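Local coordinates for protein PmoD (Methylocystis sp. ATCC 49242, PDB 6CPD) that binds copper through a periplasmic soluble domain of cupredoxin type and probably takes part in copper handling in a methane-oxidizing bacterium, at residues Leu55-Ile60 with Phe93-Asn98. Residues are numbered along the deposited sequence; the frame is centred on the assembly and turned at random.
Sequences LELRII and FSVEHN
Leu55 and Phe93 meet with no polar bond between the two segments, and the contact is wholly apolar. Leu55 CD2 lies 3.7 Å from Phe93 CZ and 4.0 Å from Phe93 CE1. It approaches the ring obliquely. Phe93 CG sits between its own backbone N and carbonyl carbon (chi1 65°), and the ring reaches the leucine with its far end. Two residues further along both strands, Leu57 and Val95 point at each other tip to tip. Leu57 CD2 comes 3.9 Å from Val95 CG1. The leucine is extended for this, with CG opposite the backbone N (chi1 171°). The backbones stay well apart, 9.6 Å between Leu57 CA and Val95 CA, and both strands run the same way. This is face-to-face packing of two sheets in a beta sandwich, as expected of a cupredoxin-like fold. Phe93 also stacks on Tyr88 and Phe43, and Leu57 touches Phe43 as well. On the other face of strand 55-61, Arg58 forms a salt bridge with Glu72 of helix 72-77. That strand is hydrogen-bonded between strands 79-86 and 103-112, while strand 92-99 pairs with strand 37-45 in the opposing sheet.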
ATOM      1  N   LEU B  55      -5.960   5.039 -19.271  1.00 40.47           N
ATOM      2  CA  LEU B  55      -6.253   4.522 -17.950  1.00 35.28           C
ATOM      3  C   LEU B  55      -7.652   4.973 -17.521  1.00 36.89           C
ATOM      4  O   LEU B  55      -7.973   6.163 -17.502  1.00 39.68           O
ATOM      5  CB  LEU B  55      -5.175   4.987 -16.970  1.00 35.80           C
ATOM      6  CG  LEU B  55      -5.165   4.551 -15.507  1.00 38.04           C
ATOM      7  CD1 LEU B  55      -3.754   4.731 -14.964  1.00 44.03           C
ATOM      8  CD2 LEU B  55      -6.147   5.362 -14.676  1.00 43.58           C
ATOM      9  N   GLU B  56      -8.490   4.004 -17.189  1.00 37.57           N
ATOM     10  CA  GLU B  56      -9.853   4.280 -16.766  1.00 34.08           C
ATOM     11  C   GLU B  56     -10.006   3.926 -15.289  1.00 34.04           C
ATOM     12  O   GLU B  56      -9.415   2.953 -14.814  1.00 33.11           O
ATOM     13  CB  GLU B  56     -10.839   3.481 -17.613  1.00 37.87           C
ATOM     14  CG  GLU B  56     -12.263   3.477 -17.084  1.00 36.06           C
ATOM     15  CD  GLU B  56     -13.165   2.482 -17.804  1.00 49.56           C
ATOM     16  OE1 GLU B  56     -12.645   1.585 -18.501  1.00 50.15           O
ATOM     17  OE2 GLU B  56     -14.405   2.590 -17.658  1.00 55.45           O
ATOM     18  N   LEU B  57     -10.783   4.715 -14.556  1.00 31.17           N
ATOM     19  CA  LEU B  57     -11.050   4.386 -13.155  1.00 30.63           C
ATOM     20  C   LEU B  57     -12.550   4.345 -12.909  1.00 31.57           C
ATOM     21  O   LEU B  57     -13.266   5.277 -13.262  1.00 32.11           O
ATOM     22  CB  LEU B  57     -10.393   5.402 -12.205  1.00 31.90           C
ATOM     23  CG  LEU B  57     -10.797   5.282 -10.722  1.00 35.36           C
ATOM     24  CD1 LEU B  57     -10.230   4.025 -10.037  1.00 32.11           C
ATOM     25  CD2 LEU B  57     -10.426   6.546  -9.937  1.00 34.81           C
ATOM     26  N   ARG B  58     -13.014   3.259 -12.312  1.00 27.58           N
ATOM     27  CA  ARG B  58     -14.386   3.171 -11.846  1.00 29.68           C
ATOM     28  C   ARG B  58     -14.406   2.680 -10.420  1.00 33.00           C
ATOM     29  O   ARG B  58     -13.874   1.614 -10.117  1.00 36.34           O
ATOM     30  CB  ARG B  58     -15.214   2.267 -12.753  1.00 29.12           C
ATOM     31  CG  ARG B  58     -16.655   2.109 -12.266  1.00 31.75           C
ATOM     32  CD  ARG B  58     -17.423   1.115 -13.091  1.00 41.18           C
ATOM     33  NE  ARG B  58     -17.956   1.760 -14.287  1.00 54.63           N
ATOM     34  CZ  ARG B  58     -18.040   1.190 -15.477  1.00 59.85           C
ATOM     35  NH1 ARG B  58     -17.599  -0.042 -15.648  1.00 67.13           N
ATOM     36  NH2 ARG B  58     -18.549   1.859 -16.496  1.00 57.49           N
ATOM     37  N   ILE B  59     -15.011   3.455  -9.532  1.00 32.71           N
ATOM     38  CA  ILE B  59     -15.153   2.991  -8.157  1.00 30.49           C
ATOM     39  C   ILE B  59     -16.579   2.489  -7.977  1.00 31.30           C
ATOM     40  O   ILE B  59     -17.536   3.204  -8.263  1.00 32.01           O
ATOM     41  CB  ILE B  59     -14.829   4.107  -7.148  1.00 32.88           C
ATOM     42  CG1 ILE B  59     -13.372   4.544  -7.301  1.00 34.73           C
ATOM     43  CG2 ILE B  59     -15.101   3.632  -5.699  1.00 32.51           C
ATOM     44  CD1 ILE B  59     -12.986   5.695  -6.376  1.00 37.80           C
ATOM     45  N   ILE B  60     -16.715   1.242  -7.547  1.00 28.00           N
ATOM     46  CA  ILE B  60     -18.040   0.654  -7.342  1.00 29.71           C
ATOM     47  C   ILE B  60     -18.258   0.239  -5.899  1.00 28.14           C
ATOM     48  O   ILE B  60     -17.308  -0.038  -5.152  1.00 27.91           O
ATOM     49  CB  ILE B  60     -18.265  -0.603  -8.216  1.00 29.57           C
ATOM     50  CG1 ILE B  60     -17.237  -1.685  -7.856  1.00 27.65           C
ATOM     51  CG2 ILE B  60     -18.177  -0.260  -9.709  1.00 31.87           C
ATOM     52  CD1 ILE B  60     -17.523  -3.031  -8.493  1.00 30.82           C
ATOM     53  N   PHE B  93      -2.439  11.858 -10.902  1.00 38.53           N
ATOM     54  CA  PHE B  93      -3.750  12.515 -10.953  1.00 39.82           C
ATOM     55  C   PHE B  93      -4.473  12.308  -9.631  1.00 37.45           C
ATOM     56  O   PHE B  93      -4.112  11.426  -8.854  1.00 34.54           O
ATOM     57  CB  PHE B  93      -4.602  12.010 -12.135  1.00 36.72           C
ATOM     58  CG  PHE B  93      -4.998  10.548 -12.048  1.00 42.26           C
ATOM     59  CD1 PHE B  93      -4.112   9.547 -12.418  1.00 41.05           C
ATOM     60  CD2 PHE B  93      -6.271  10.183 -11.636  1.00 43.51           C
ATOM     61  CE1 PHE B  93      -4.485   8.214 -12.364  1.00 44.28           C
ATOM     62  CE2 PHE B  93      -6.648   8.851 -11.576  1.00 42.43           C
ATOM     63  CZ  PHE B  93      -5.758   7.867 -11.935  1.00 43.78           C
ATOM     64  N   SER B  94      -5.491  13.123  -9.381  1.00 34.78           N
ATOM     65  CA  SER B  94      -6.290  12.989  -8.170  1.00 33.58           C
ATOM     66  C   SER B  94      -7.762  12.924  -8.536  1.00 33.79           C
ATOM     67  O   SER B  94      -8.172  13.470  -9.561  1.00 33.50           O
ATOM     68  CB  SER B  94      -6.060  14.163  -7.214  1.00 42.37           C
ATOM     69  OG  SER B  94      -4.743  14.170  -6.683  1.00 52.35           O
ATOM     70  N   VAL B  95      -8.543  12.240  -7.703  1.00 30.73           N
ATOM     71  CA  VAL B  95      -9.993  12.257  -7.816  1.00 37.17           C
ATOM     72  C   VAL B  95     -10.538  12.643  -6.445  1.00 35.40           C
ATOM     73  O   VAL B  95      -9.918  12.369  -5.411  1.00 33.76           O
ATOM     74  CB  VAL B  95     -10.582  10.902  -8.286  1.00 44.81           C
ATOM     75  CG1 VAL B  95      -9.690  10.277  -9.333  1.00 50.05           C
ATOM     76  CG2 VAL B  95     -10.753   9.961  -7.134  1.00 35.72           C
ATOM     77  N   GLU B  96     -11.650  13.365  -6.449  1.00 32.59           N
ATOM     78  CA  GLU B  96     -12.296  13.774  -5.223  1.00 32.01           C
ATOM     79  C   GLU B  96     -13.708  13.231  -5.228  1.00 35.12           C
ATOM     80  O   GLU B  96     -14.369  13.235  -6.262  1.00 39.75           O
ATOM     81  CB  GLU B  96     -12.293  15.305  -5.085  1.00 35.29           C
ATOM     82  CG  GLU B  96     -12.982  15.836  -3.827  1.00 36.10           C
ATOM     83  CD  GLU B  96     -14.498  15.983  -3.970  1.00 48.83           C
ATOM     84  OE1 GLU B  96     -15.003  15.985  -5.112  1.00 48.74           O
ATOM     85  OE2 GLU B  96     -15.183  16.093  -2.927  1.00 55.87           O
ATOM     86  N   HIS B  97     -14.166  12.748  -4.084  1.00 31.03           N
ATOM     87  CA  HIS B  97     -15.521  12.227  -4.004  1.00 33.66           C
ATOM     88  C   HIS B  97     -16.054  12.350  -2.583  1.00 38.01           C
ATOM     89  O   HIS B  97     -15.325  12.124  -1.614  1.00 35.27           O
ATOM     90  CB  HIS B  97     -15.564  10.760  -4.460  1.00 30.57           C
ATOM     91  CG  HIS B  97     -16.952  10.201  -4.538  1.00 36.43           C
ATOM     92  ND1 HIS B  97     -17.890  10.666  -5.431  1.00 41.64           N
ATOM     93  CD2 HIS B  97     -17.569   9.235  -3.813  1.00 40.60           C
ATOM     94  CE1 HIS B  97     -19.024  10.006  -5.267  1.00 46.22           C
ATOM     95  NE2 HIS B  97     -18.855   9.133  -4.286  1.00 44.40           N
ATOM     96  N   ASN B  98     -17.320  12.718  -2.452  1.00 38.45           N
ATOM     97  CA  ASN B  98     -17.967  12.645  -1.155  1.00 39.54           C
ATOM     98  C   ASN B  98     -18.579  11.268  -0.980  1.00 40.89           C
ATOM     99  O   ASN B  98     -19.576  10.945  -1.616  1.00 46.31           O
ATOM    100  CB  ASN B  98     -19.042  13.726  -1.011  1.00 50.51           C
ATOM    101  CG  ASN B  98     -19.626  13.787   0.397  1.00 61.95           C
ATOM    102  OD1 ASN B  98     -19.072  14.438   1.282  1.00 68.79           O
ATOM    103  ND2 ASN B  98     -20.768  13.127   0.598  1.00 63.39           N
TER